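Local coordinates for protein carboxypeptidase D (Drosophila melanogaster, PDB 3MN8) that removes C-terminal arginine and lysine residues from peptides and proteins as a zinc metallocarboxypeptidase, processing growth factors, peptide hormones and neuropeptides, at residues A[275-278]-A[279-283]; A[310-313]-A[314-318]; A[169-173]-A[174-178]; A[157-160]-A[161-165]. All coordinates share one frame; numbering follows the deposited sequence.

Contact 1: A[275-278]-A[279-283]; sequences GITN and GAHWY. With GEM ((2-guanidinoethylmercapto)succinic acid), chain G.
Thr277 and Trp282 meet where the edge strand 276-278 runs straight into the short helix 279-282, their side chains crossing at about a right angle. The Thr277 methyl CG2 comes obliquely to the indole, while OG1, 4.2 Å from Trp282 CB, lies beside the root of that side chain. Because OG1 stands anti to the backbone N (chi1 -173°), it can also reach forward and donate to Asn278 O from above the carbonyl plane. Trp282 N donates to the same oxygen at 3.0 Å, approaching nearly along the C=O axis, so two donors grip it. Asn278 itself is the N-cap: its OD1 accepts from His281 N at 3.2 Å, again from above the amide plane, and takes a further bond from Ser240 N.

The helix also presents groups to the inhibitor GEM, whose guanidino atom N2 donates to Gly279 O at 3.0 Å. A second bond from N2 goes to Tyr283 O, and the same nitrogen sits over the centre of the Tyr283 ring. The six-membered ring of Trp282 lies against GEM C5, lining the linker. Gly279 leaves room here, for a CB would collide with GEM N4. Carbonyl oxygens and an aromatic face gathered in this way would probably favour a cationic group, consistent with an enzyme that releases C-terminal arginine and lysine.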
loop_
_atom_site.group_PDB
_atom_site.type_symbol
_atom_site.label_atom_id
_atom_site.label_comp_id
_atom_site.label_asym_id
_atom_site.label_seq_id
_atom_site.Cartn_x
_atom_site.Cartn_y
_atom_site.Cartn_z
ATOM N N GLY A 275 -18.757 -2.651 -3.833
ATOM C CA GLY A 275 -17.549 -3.335 -4.245
ATOM C C GLY A 275 -16.438 -3.292 -3.221
ATOM O O GLY A 275 -15.286 -3.575 -3.538
ATOM N N ILE A 276 -16.781 -2.935 -1.991
ATOM C CA ILE A 276 -15.813 -2.932 -0.907
ATOM C C ILE A 276 -16.346 -3.736 0.269
ATOM O O ILE A 276 -17.552 -3.998 0.363
ATOM C CB ILE A 276 -15.518 -1.512 -0.422
ATOM C CG1 ILE A 276 -16.760 -0.931 0.246
ATOM C CG2 ILE A 276 -15.088 -0.635 -1.583
ATOM C CD1 ILE A 276 -16.524 0.409 0.869
ATOM N N THR A 277 -15.442 -4.122 1.168
ATOM C CA THR A 277 -15.821 -4.867 2.362
ATOM C C THR A 277 -14.784 -4.766 3.457
ATOM O O THR A 277 -13.608 -4.529 3.202
ATOM C CB THR A 277 -16.008 -6.361 2.080
ATOM O OG1 THR A 277 -16.526 -6.994 3.259
ATOM C CG2 THR A 277 -14.670 -7.006 1.700
ATOM N N ASN A 278 -15.235 -4.953 4.686
ATOM C CA ASN A 278 -14.352 -5.021 5.830
ATOM C C ASN A 278 -13.773 -6.426 5.846
ATOM O O ASN A 278 -14.510 -7.401 5.654
ATOM C CB ASN A 278 -15.164 -4.743 7.094
ATOM C CG ASN A 278 -14.392 -4.991 8.354
ATOM O OD1 ASN A 278 -14.848 -5.744 9.212
ATOM N ND2 ASN A 278 -13.228 -4.351 8.496
ATOM N N GLY A 279 -12.459 -6.542 6.042
ATOM C CA GLY A 279 -11.828 -7.855 6.078
ATOM C C GLY A 279 -12.600 -8.842 6.948
ATOM O O GLY A 279 -13.134 -9.859 6.465
ATOM N N ALA A 280 -12.669 -8.523 8.239
ATOM C CA ALA A 280 -13.352 -9.363 9.215
ATOM C C ALA A 280 -14.757 -9.749 8.767
ATOM O O ALA A 280 -15.131 -10.920 8.843
ATOM C CB ALA A 280 -13.407 -8.656 10.565
ATOM N N HIS A 281 -15.533 -8.760 8.316
ATOM C CA HIS A 281 -16.912 -8.998 7.897
ATOM C C HIS A 281 -16.983 -9.998 6.747
ATOM O O HIS A 281 -17.902 -10.816 6.688
ATOM C CB HIS A 281 -17.623 -7.704 7.512
ATOM C CG HIS A 281 -19.099 -7.873 7.341
ATOM N ND1 HIS A 281 -19.683 -8.151 6.123
ATOM C CD2 HIS A 281 -20.109 -7.842 8.242
ATOM C CE1 HIS A 281 -20.990 -8.268 6.280
ATOM N NE2 HIS A 281 -21.274 -8.089 7.557
ATOM N N TRP A 282 -16.026 -9.929 5.830
ATOM C CA TRP A 282 -15.901 -10.981 4.841
ATOM C C TRP A 282 -15.701 -12.302 5.587
ATOM O O TRP A 282 -16.619 -13.130 5.711
ATOM C CB TRP A 282 -14.718 -10.707 3.919
ATOM C CG TRP A 282 -14.634 -11.669 2.791
ATOM C CD1 TRP A 282 -15.461 -12.732 2.551
ATOM C CD2 TRP A 282 -13.666 -11.661 1.735
ATOM N NE1 TRP A 282 -15.068 -13.385 1.408
ATOM C CE2 TRP A 282 -13.970 -12.750 0.882
ATOM C CE3 TRP A 282 -12.575 -10.840 1.424
ATOM C CZ2 TRP A 282 -13.211 -13.045 -0.256
ATOM C CZ3 TRP A 282 -11.829 -11.130 0.294
ATOM C CH2 TRP A 282 -12.153 -12.228 -0.533
ATOM N N TYR A 283 -14.484 -12.480 6.086
ATOM C CA TYR A 283 -14.173 -13.543 7.035
ATOM C C TYR A 283 -12.887 -13.160 7.753
ATOM O O TYR A 283 -11.995 -12.541 7.158
ATOM C CB TYR A 283 -14.017 -14.896 6.337
ATOM C CG TYR A 283 -12.974 -14.898 5.223
ATOM C CD1 TYR A 283 -11.631 -15.156 5.487
ATOM C CD2 TYR A 283 -13.335 -14.640 3.909
ATOM C CE1 TYR A 283 -10.684 -15.159 4.473
ATOM C CE2 TYR A 283 -12.392 -14.638 2.898
ATOM C CZ TYR A 283 -11.073 -14.901 3.179
ATOM O OH TYR A 283 -10.144 -14.905 2.157
HETATM C C8 GEM G . -7.614 -13.251 1.996
HETATM S S7 GEM G . -6.953 -11.632 2.272
HETATM C C6 GEM G . -8.362 -10.635 1.876
HETATM C C5 GEM G . -9.622 -11.016 2.651
HETATM N N3 GEM G . -9.411 -10.644 4.041
HETATM C C1 GEM G . -10.183 -10.953 5.077
HETATM N N4 GEM G . -9.863 -10.542 6.297
HETATM N N2 GEM G . -11.280 -11.682 4.896
HETATM C C9 GEM G . -6.611 -14.239 2.529
HETATM O O14 GEM G . -5.515 -13.801 2.946
HETATM O O15 GEM G . -6.904 -15.453 2.548
HETATM C C10 GEM G . -7.962 -13.523 0.523
HETATM C C11 GEM G . -6.798 -13.620 -0.455
HETATM O O12 GEM G . -6.876 -12.950 -1.514
HETATM O O13 GEM G . -5.827 -14.379 -0.203
#

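Contact 2: A[310-313]-A[314-318]; sequences KYPA and ASTLP
The pyrrolidine ring of Pro312 touches Thr316 with its CB corner, which lies 3.9 Å from Thr316 CG2 and 4.1 Å from Thr316 CB. Elsewhere the ring rests on Val106 of helix 106-121. The phenol ring of Tyr311 turns the other way and packs edge-to-face with Tyr40, whose hydroxyl is also hydrogen-bonded to Pro312 O. The neighbouring residues thus divide the work, one ring facing the turn ahead and the other a separate loop.

In Thr316 the methyl stands anti to the backbone N, pointing on from CB to the Pro312 ring, so that the two side chains meet carbon to carbon. A glycine in place of Thr316 would probably leave a gap beside Pro312 CB, since both CB and CG2 that now abut it would be missing. A backbone bond from Thr316 N to Ala313 O, 2.9 Å long, may close the turn, but the position of Thr316 N is doubtful. Leu317 packs on Tyr40 and, on helix 106-121, on Gln109 and Tyr113. This is a loop-to-helix junction of the carboxypeptidase domain: after strand 300-305 of the central mixed sheet, the chain runs extended through Pro312, bends after Ala313 and enters helix 317-333.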
loop_
_atom_site.group_PDB
_atom_site.type_symbol
_atom_site.label_atom_id
_atom_site.label_comp_id
_atom_site.label_asym_id
_atom_site.label_seq_id
_atom_site.Cartn_x
_atom_site.Cartn_y
_atom_site.Cartn_z
ATOM N N LYS A 310 -7.615 -16.585 -10.020
ATOM C CA LYS A 310 -6.364 -16.280 -9.336
ATOM C C LYS A 310 -5.204 -16.091 -10.315
ATOM O O LYS A 310 -4.462 -15.111 -10.233
ATOM C CB LYS A 310 -6.033 -17.376 -8.320
ATOM C CG LYS A 310 -7.030 -17.479 -7.186
ATOM C CD LYS A 310 -6.621 -18.532 -6.151
ATOM C CE LYS A 310 -7.227 -18.196 -4.767
ATOM N NZ LYS A 310 -6.771 -19.092 -3.649
ATOM N N TYR A 311 -5.059 -17.036 -11.242
ATOM C CA TYR A 311 -3.964 -17.018 -12.218
ATOM C C TYR A 311 -4.500 -17.096 -13.645
ATOM O O TYR A 311 -4.511 -18.171 -14.232
ATOM C CB TYR A 311 -3.034 -18.216 -11.990
ATOM C CG TYR A 311 -1.612 -18.036 -12.501
ATOM C CD1 TYR A 311 -0.545 -18.670 -11.868
ATOM C CD2 TYR A 311 -1.331 -17.230 -13.597
ATOM C CE1 TYR A 311 0.759 -18.517 -12.309
ATOM C CE2 TYR A 311 -0.020 -17.058 -14.044
ATOM C CZ TYR A 311 1.017 -17.711 -13.394
ATOM O OH TYR A 311 2.316 -17.564 -13.827
ATOM N N PRO A 312 -4.946 -15.958 -14.207
ATOM C CA PRO A 312 -5.510 -15.982 -15.564
ATOM C C PRO A 312 -4.405 -16.054 -16.612
ATOM O O PRO A 312 -3.225 -16.092 -16.252
ATOM C CB PRO A 312 -6.269 -14.651 -15.669
ATOM C CG PRO A 312 -6.186 -14.006 -14.272
ATOM C CD PRO A 312 -4.996 -14.615 -13.601
ATOM N N ALA A 313 -4.785 -16.083 -17.886
ATOM C CA ALA A 313 -3.818 -16.149 -18.984
ATOM C C ALA A 313 -3.392 -14.754 -19.418
ATOM O O ALA A 313 -4.132 -13.785 -19.240
ATOM C CB ALA A 313 -4.393 -16.929 -20.178
ATOM N N ALA A 314 -2.200 -14.666 -20.001
ATOM C CA ALA A 314 -1.626 -13.391 -20.415
ATOM C C ALA A 314 -2.593 -12.479 -21.188
ATOM O O ALA A 314 -2.689 -11.288 -20.901
ATOM C CB ALA A 314 -0.359 -13.630 -21.223
ATOM N N SER A 315 -3.299 -13.039 -22.167
ATOM C CA SER A 315 -4.178 -12.254 -23.043
ATOM C C SER A 315 -5.166 -11.435 -22.232
ATOM O O SER A 315 -5.699 -10.431 -22.707
ATOM C CB SER A 315 -4.933 -13.167 -24.029
ATOM O OG SER A 315 -5.793 -14.076 -23.348
ATOM N N THR A 316 -5.404 -11.890 -21.006
ATOM C CA THR A 316 -6.280 -11.213 -20.065
ATOM C C THR A 316 -5.648 -9.916 -19.575
ATOM O O THR A 316 -6.344 -8.919 -19.346
ATOM C CB THR A 316 -6.585 -12.129 -18.860
ATOM O OG1 THR A 316 -7.733 -12.929 -19.158
ATOM C CG2 THR A 316 -6.861 -11.324 -17.609
ATOM N N LEU A 317 -4.324 -9.935 -19.442
ATOM C CA LEU A 317 -3.560 -8.860 -18.812
ATOM C C LEU A 317 -3.812 -7.446 -19.353
ATOM O O LEU A 317 -3.935 -6.491 -18.573
ATOM C CB LEU A 317 -2.068 -9.183 -18.862
ATOM C CG LEU A 317 -1.628 -10.542 -18.312
ATOM C CD1 LEU A 317 -0.149 -10.753 -18.617
ATOM C CD2 LEU A 317 -1.913 -10.694 -16.805
ATOM N N PRO A 318 -3.861 -7.292 -20.684
ATOM C CA PRO A 318 -4.102 -5.952 -21.222
ATOM C C PRO A 318 -5.427 -5.351 -20.759
ATOM O O PRO A 318 -5.453 -4.159 -20.439
ATOM C CB PRO A 318 -4.098 -6.188 -22.724
ATOM C CG PRO A 318 -3.153 -7.329 -22.898
ATOM C CD PRO A 318 -3.433 -8.230 -21.733
#

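Contact 3: A[169-173]-A[174-178]; sequences ANIDL and NRDFP. With GEM ((2-guanidinoethylmercapto)succinic acid), chain G.
Asp172 and Asn174 run alongside each other in the same direction, with their carboxylate and amide planes 35° apart. Asp172 CG is anti to its own N (chi1 -174°), and this turns the carboxylate along the following backbone, where OD1 accepts from Asn174 N at 2.8 Å on the anti side. The same OD1 is also bonded to NE2 of the zinc ligand His101, while OD2 forms a salt bridge with Arg165; the carboxylate therefore acts as a second-shell support. OD2 also stands over one face of the Arg175 guanidinium, 4.0 Å from NH2, a long and purely electrostatic pairing, the oxygen being well off the guanidinium plane.

The donors of Asn174 and Arg175 converge on one carboxylate of GEM. Its O14 is gripped twice, by Asn174 ND2 at 2.6 Å and by Arg175 NH2 at 2.8 Å, and O15 takes a longer bond of 3.3 Å from Arg175 NH1. Arg175 NH2 spends its other N-H on Asn174 O, 3.2 Å away and almost straight (172°), which, with the GEM bonds, helps to fix the rotation of the group.

Backbone bonds from Arg175 N to Asp172 O and from Asp176 N to Leu173 O (3.1 Å) fold the chain into successive turns, and the edge of the Phe177 ring comes up to Leu173 O. The Ile171 side chain crosses that of Asp176 at about a right angle, Ile171 CD1 lying 3.5 Å from Asp176 CB. Asn174 OD1 accepts from Met289 N, and Asp176 OD2 is held by Thr198 OG1 and Gln195 N. The loop is thus wedged between two helices, Leu173 and Phe177 packing on helix 196-205 and Phe177 also on Met289 of helix 289-296.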
loop_
_atom_site.group_PDB
_atom_site.type_symbol
_atom_site.label_atom_id
_atom_site.label_comp_id
_atom_site.label_asym_id
_atom_site.label_seq_id
_atom_site.Cartn_x
_atom_site.Cartn_y
_atom_site.Cartn_z
ATOM N N ALA A 169 7.978 -23.258 2.094
ATOM C CA ALA A 169 7.722 -24.114 3.257
ATOM C C ALA A 169 6.216 -24.354 3.420
ATOM O O ALA A 169 5.771 -24.973 4.397
ATOM C CB ALA A 169 8.319 -23.500 4.519
ATOM N N ASN A 170 5.442 -23.860 2.453
ATOM C CA ASN A 170 3.995 -24.027 2.439
ATOM C C ASN A 170 3.273 -23.343 3.586
ATOM O O ASN A 170 2.204 -23.799 4.001
ATOM C CB ASN A 170 3.617 -25.507 2.414
ATOM C CG ASN A 170 3.402 -26.023 1.021
ATOM O OD1 ASN A 170 4.094 -26.938 0.576
ATOM N ND2 ASN A 170 2.444 -25.437 0.315
ATOM N N ILE A 171 3.834 -22.255 4.107
ATOM C CA ILE A 171 3.058 -21.454 5.052
ATOM C C ILE A 171 2.498 -20.209 4.384
ATOM O O ILE A 171 3.109 -19.653 3.468
ATOM C CB ILE A 171 3.802 -21.105 6.382
ATOM C CG1 ILE A 171 4.632 -19.831 6.242
ATOM C CG2 ILE A 171 4.618 -22.299 6.892
ATOM C CD1 ILE A 171 3.890 -18.561 6.644
ATOM N N ASP A 172 1.319 -19.801 4.855
ATOM C CA ASP A 172 0.570 -18.686 4.282
ATOM C C ASP A 172 1.092 -17.355 4.827
ATOM O O ASP A 172 0.828 -16.990 5.977
ATOM C CB ASP A 172 -0.935 -18.858 4.558
ATOM C CG ASP A 172 -1.799 -17.808 3.853
ATOM O OD1 ASP A 172 -1.315 -16.662 3.627
ATOM O OD2 ASP A 172 -2.971 -18.139 3.535
ATOM N N LEU A 173 1.840 -16.638 3.992
ATOM C CA LEU A 173 2.475 -15.406 4.422
ATOM C C LEU A 173 1.455 -14.398 4.955
ATOM O O LEU A 173 1.796 -13.531 5.760
ATOM C CB LEU A 173 3.310 -14.817 3.284
ATOM C CG LEU A 173 4.505 -15.678 2.858
ATOM C CD1 LEU A 173 5.187 -15.101 1.622
ATOM C CD2 LEU A 173 5.496 -15.849 4.014
ATOM N N ASN A 174 0.201 -14.522 4.531
ATOM C CA ASN A 174 -0.823 -13.613 5.016
ATOM C C ASN A 174 -1.396 -14.130 6.310
ATOM O O ASN A 174 -2.477 -13.710 6.725
ATOM C CB ASN A 174 -1.938 -13.411 3.998
ATOM C CG ASN A 174 -2.597 -12.044 4.113
ATOM O OD1 ASN A 174 -2.039 -11.108 4.701
ATOM N ND2 ASN A 174 -3.785 -11.919 3.531
ATOM N N ARG A 175 -0.686 -15.066 6.934
ATOM C CA ARG A 175 -0.954 -15.423 8.331
ATOM C C ARG A 175 0.294 -15.280 9.194
ATOM O O ARG A 175 0.267 -15.561 10.387
ATOM C CB ARG A 175 -1.484 -16.844 8.469
ATOM C CG ARG A 175 -2.677 -17.124 7.610
ATOM C CD ARG A 175 -3.789 -16.098 7.790
ATOM N NE ARG A 175 -4.982 -16.587 7.126
ATOM C CZ ARG A 175 -5.488 -16.160 5.974
ATOM N NH1 ARG A 175 -6.573 -16.753 5.509
ATOM N NH2 ARG A 175 -4.956 -15.154 5.302
ATOM N N ASP A 176 1.386 -14.826 8.590
ATOM C CA ASP A 176 2.692 -14.936 9.234
ATOM C C ASP A 176 3.202 -13.650 9.887
ATOM O O ASP A 176 4.266 -13.646 10.506
ATOM C CB ASP A 176 3.717 -15.458 8.230
ATOM C CG ASP A 176 4.940 -16.029 8.899
ATOM O OD1 ASP A 176 4.785 -16.646 9.968
ATOM O OD2 ASP A 176 6.050 -15.866 8.351
ATOM N N PHE A 177 2.449 -12.562 9.749
ATOM C CA PHE A 177 2.854 -11.274 10.313
ATOM C C PHE A 177 2.397 -11.196 11.762
ATOM O O PHE A 177 1.450 -11.871 12.146
ATOM C CB PHE A 177 2.284 -10.110 9.482
ATOM C CG PHE A 177 2.991 -9.904 8.150
ATOM C CD1 PHE A 177 2.732 -10.747 7.061
ATOM C CD2 PHE A 177 3.912 -8.882 7.988
ATOM C CE1 PHE A 177 3.379 -10.567 5.844
ATOM C CE2 PHE A 177 4.563 -8.700 6.775
ATOM C CZ PHE A 177 4.296 -9.542 5.702
ATOM N N PRO A 178 3.094 -10.395 12.579
ATOM C CA PRO A 178 2.682 -10.155 13.963
ATOM C C PRO A 178 1.234 -9.636 14.044
ATOM O O PRO A 178 0.804 -8.784 13.251
ATOM C CB PRO A 178 3.666 -9.079 14.434
ATOM C CG PRO A 178 4.870 -9.233 13.550
ATOM C CD PRO A 178 4.343 -9.691 12.231
HETATM C C8 GEM G . -7.614 -13.251 1.996
HETATM S S7 GEM G . -6.953 -11.632 2.272
HETATM C C6 GEM G . -8.362 -10.635 1.876
HETATM C C5 GEM G . -9.622 -11.016 2.651
HETATM N N3 GEM G . -9.411 -10.644 4.041
HETATM C C1 GEM G . -10.183 -10.953 5.077
HETATM N N4 GEM G . -9.863 -10.542 6.297
HETATM N N2 GEM G . -11.280 -11.682 4.896
HETATM C C9 GEM G . -6.611 -14.239 2.529
HETATM O O14 GEM G . -5.515 -13.801 2.946
HETATM O O15 GEM G . -6.904 -15.453 2.548
HETATM C C10 GEM G . -7.962 -13.523 0.523
HETATM C C11 GEM G . -6.798 -13.620 -0.455
HETATM O O12 GEM G . -6.876 -12.950 -1.514
HETATM O O13 GEM G . -5.827 -14.379 -0.203
#

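Contact 4: A[157-160]-A[161-165]; sequences ESLP and NYVGR. With GEM ((2-guanidinoethylmercapto)succinic acid), chain G.
Tyr162 N donates to Leu159 O at 2.9 Å, closing the first of a series of overlapping beta turns in this surface loop. The first has Pro160 and Asn161 at its corners with type II backbone angles; the second is closed by Val163 N bonding to Pro160 O at 3.0 Å, with positive phi at both Asn161 and Tyr162. The chain doubles back so tightly that Leu159 and Val163 come together again, CD1 to CG1 at 4.4 Å. Ser158 approaches the Tyr162 ring obliquely, its OG 3.5 Å from CD2, although that hydroxyl has its hydrogen bond with Asp103 OD1.

At the end of the turns, Arg165 sends its side chain away from the loop. With CG opposite the backbone N (chi1 178°) and the chain extended from CG to NE, the guanidinium reaches GEM, and the side chain packs against the zinc ligands His101 and Glu104. A leucine in its place would probably leave GEM O13 without this donor, O15 with one grip fewer and Asp172 without its close cationic mate. The two ends of the guanidinium serve different carboxylates: Arg165 NH1 donates to GEM O13 at 3.2 Å. Arg165 NH2 donates to GEM O15 at 2.8 Å.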
loop_
_atom_site.group_PDB
_atom_site.type_symbol
_atom_site.label_atom_id
_atom_site.label_comp_id
_atom_site.label_asym_id
_atom_site.label_seq_id
_atom_site.Cartn_x
_atom_site.Cartn_y
_atom_site.Cartn_z
ATOM N N GLU A 157 -8.460 -21.365 -9.846
ATOM C CA GLU A 157 -8.425 -21.876 -8.478
ATOM C C GLU A 157 -7.029 -22.368 -8.096
ATOM O O GLU A 157 -6.299 -22.905 -8.927
ATOM C CB GLU A 157 -9.443 -23.005 -8.294
ATOM C CG GLU A 157 -10.895 -22.542 -8.300
ATOM C CD GLU A 157 -11.605 -22.839 -9.610
ATOM O OE1 GLU A 157 -12.101 -23.979 -9.772
ATOM O OE2 GLU A 157 -11.673 -21.933 -10.469
ATOM N N SER A 158 -6.668 -22.183 -6.832
ATOM C CA SER A 158 -5.358 -22.590 -6.339
ATOM C C SER A 158 -5.172 -24.097 -6.474
ATOM O O SER A 158 -6.110 -24.814 -6.807
ATOM C CB SER A 158 -5.181 -22.146 -4.879
ATOM O OG SER A 158 -3.874 -22.428 -4.407
ATOM N N LEU A 159 -3.958 -24.573 -6.210
ATOM C CA LEU A 159 -3.586 -25.970 -6.449
ATOM C C LEU A 159 -3.783 -26.836 -5.213
ATOM O O LEU A 159 -4.070 -26.321 -4.137
ATOM C CB LEU A 159 -2.112 -26.055 -6.864
ATOM C CG LEU A 159 -1.629 -25.628 -8.257
ATOM C CD1 LEU A 159 -0.101 -25.586 -8.274
ATOM C CD2 LEU A 159 -2.165 -26.538 -9.370
ATOM N N PRO A 160 -3.627 -28.163 -5.367
ATOM C CA PRO A 160 -3.647 -29.090 -4.228
ATOM C C PRO A 160 -2.712 -28.644 -3.104
ATOM O O PRO A 160 -1.617 -28.152 -3.371
ATOM C CB PRO A 160 -3.149 -30.393 -4.850
ATOM C CG PRO A 160 -3.655 -30.321 -6.251
ATOM C CD PRO A 160 -3.550 -28.884 -6.655
ATOM N N ASN A 161 -3.144 -28.815 -1.861
ATOM C CA ASN A 161 -2.352 -28.386 -0.706
ATOM C C ASN A 161 -2.262 -26.865 -0.549
ATOM O O ASN A 161 -1.687 -26.371 0.416
ATOM C CB ASN A 161 -0.942 -28.988 -0.770
ATOM C CG ASN A 161 -0.957 -30.501 -0.776
ATOM O OD1 ASN A 161 -0.255 -31.137 -1.560
ATOM N ND2 ASN A 161 -1.764 -31.087 0.099
ATOM N N TYR A 162 -2.858 -26.133 -1.485
ATOM C CA TYR A 162 -2.602 -24.703 -1.620
ATOM C C TYR A 162 -1.128 -24.487 -1.912
ATOM O O TYR A 162 -0.492 -23.547 -1.404
ATOM C CB TYR A 162 -3.051 -23.920 -0.392
ATOM C CG TYR A 162 -4.536 -23.708 -0.373
ATOM C CD1 TYR A 162 -5.357 -24.505 0.406
ATOM C CD2 TYR A 162 -5.125 -22.722 -1.156
ATOM C CE1 TYR A 162 -6.722 -24.319 0.423
ATOM C CE2 TYR A 162 -6.495 -22.528 -1.146
ATOM C CZ TYR A 162 -7.289 -23.333 -0.357
ATOM O OH TYR A 162 -8.653 -23.142 -0.347
ATOM N N VAL A 163 -0.592 -25.383 -2.736
ATOM C CA VAL A 163 0.769 -25.236 -3.213
ATOM C C VAL A 163 0.858 -24.066 -4.191
ATOM O O VAL A 163 0.018 -23.900 -5.087
ATOM C CB VAL A 163 1.301 -26.523 -3.853
ATOM C CG1 VAL A 163 2.488 -26.215 -4.752
ATOM C CG2 VAL A 163 1.668 -27.549 -2.767
ATOM N N GLY A 164 1.877 -23.241 -3.986
ATOM C CA GLY A 164 2.057 -22.026 -4.761
ATOM C C GLY A 164 1.523 -20.804 -4.031
ATOM O O GLY A 164 2.063 -19.708 -4.153
ATOM N N ARG A 165 0.453 -21.001 -3.267
ATOM C CA ARG A 165 -0.139 -19.924 -2.492
ATOM C C ARG A 165 0.826 -19.515 -1.385
ATOM O O ARG A 165 1.208 -18.352 -1.288
ATOM C CB ARG A 165 -1.504 -20.351 -1.924
ATOM C CG ARG A 165 -2.183 -19.291 -1.060
ATOM C CD ARG A 165 -3.556 -19.746 -0.566
ATOM N NE ARG A 165 -3.959 -19.049 0.657
ATOM C CZ ARG A 165 -4.765 -17.991 0.688
ATOM N NH1 ARG A 165 -5.259 -17.502 -0.438
ATOM N NH2 ARG A 165 -5.083 -17.423 1.846
HETATM C C8 GEM G . -7.614 -13.251 1.996
HETATM S S7 GEM G . -6.953 -11.632 2.272
HETATM C C6 GEM G . -8.362 -10.635 1.876
HETATM C C5 GEM G . -9.622 -11.016 2.651
HETATM N N3 GEM G . -9.411 -10.644 4.041
HETATM C C1 GEM G . -10.183 -10.953 5.077
HETATM N N4 GEM G . -9.863 -10.542 6.297
HETATM N N2 GEM G . -11.280 -11.682 4.896
HETATM C C9 GEM G . -6.611 -14.239 2.529
HETATM O O14 GEM G . -5.515 -13.801 2.946
HETATM O O15 GEM G . -6.904 -15.453 2.548
HETATM C C10 GEM G . -7.962 -13.523 0.523
HETATM C C11 GEM G . -6.798 -13.620 -0.455
HETATM O O12 GEM G . -6.876 -12.950 -1.514
HETATM O O13 GEM G . -5.827 -14.379 -0.203
#

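How the contacts relate
Three of the four contacts meet at GEM from different directions: contact 1 takes its guanidino end, while contacts 3 and 4 take its carboxylates. Contacts 3 and 4 join directly, through the salt bridge from Asp172 OD2 to Arg165 NH2 at 2.8 Å. Contact 1 touches neither; its nearest atoms are about 5 Å from those of contact 3, and the ligand spans between them. Contact 2 is farther off, the Pro312 side chain about 12 Å from GEM, but Lys310 NZ packs 3.7 Å from Ser158 CB of contact 4. The zinc ion lies about 4 Å from the Arg165 side chain, 6 Å from that of Asn174 and 8 Å from that of Trp282.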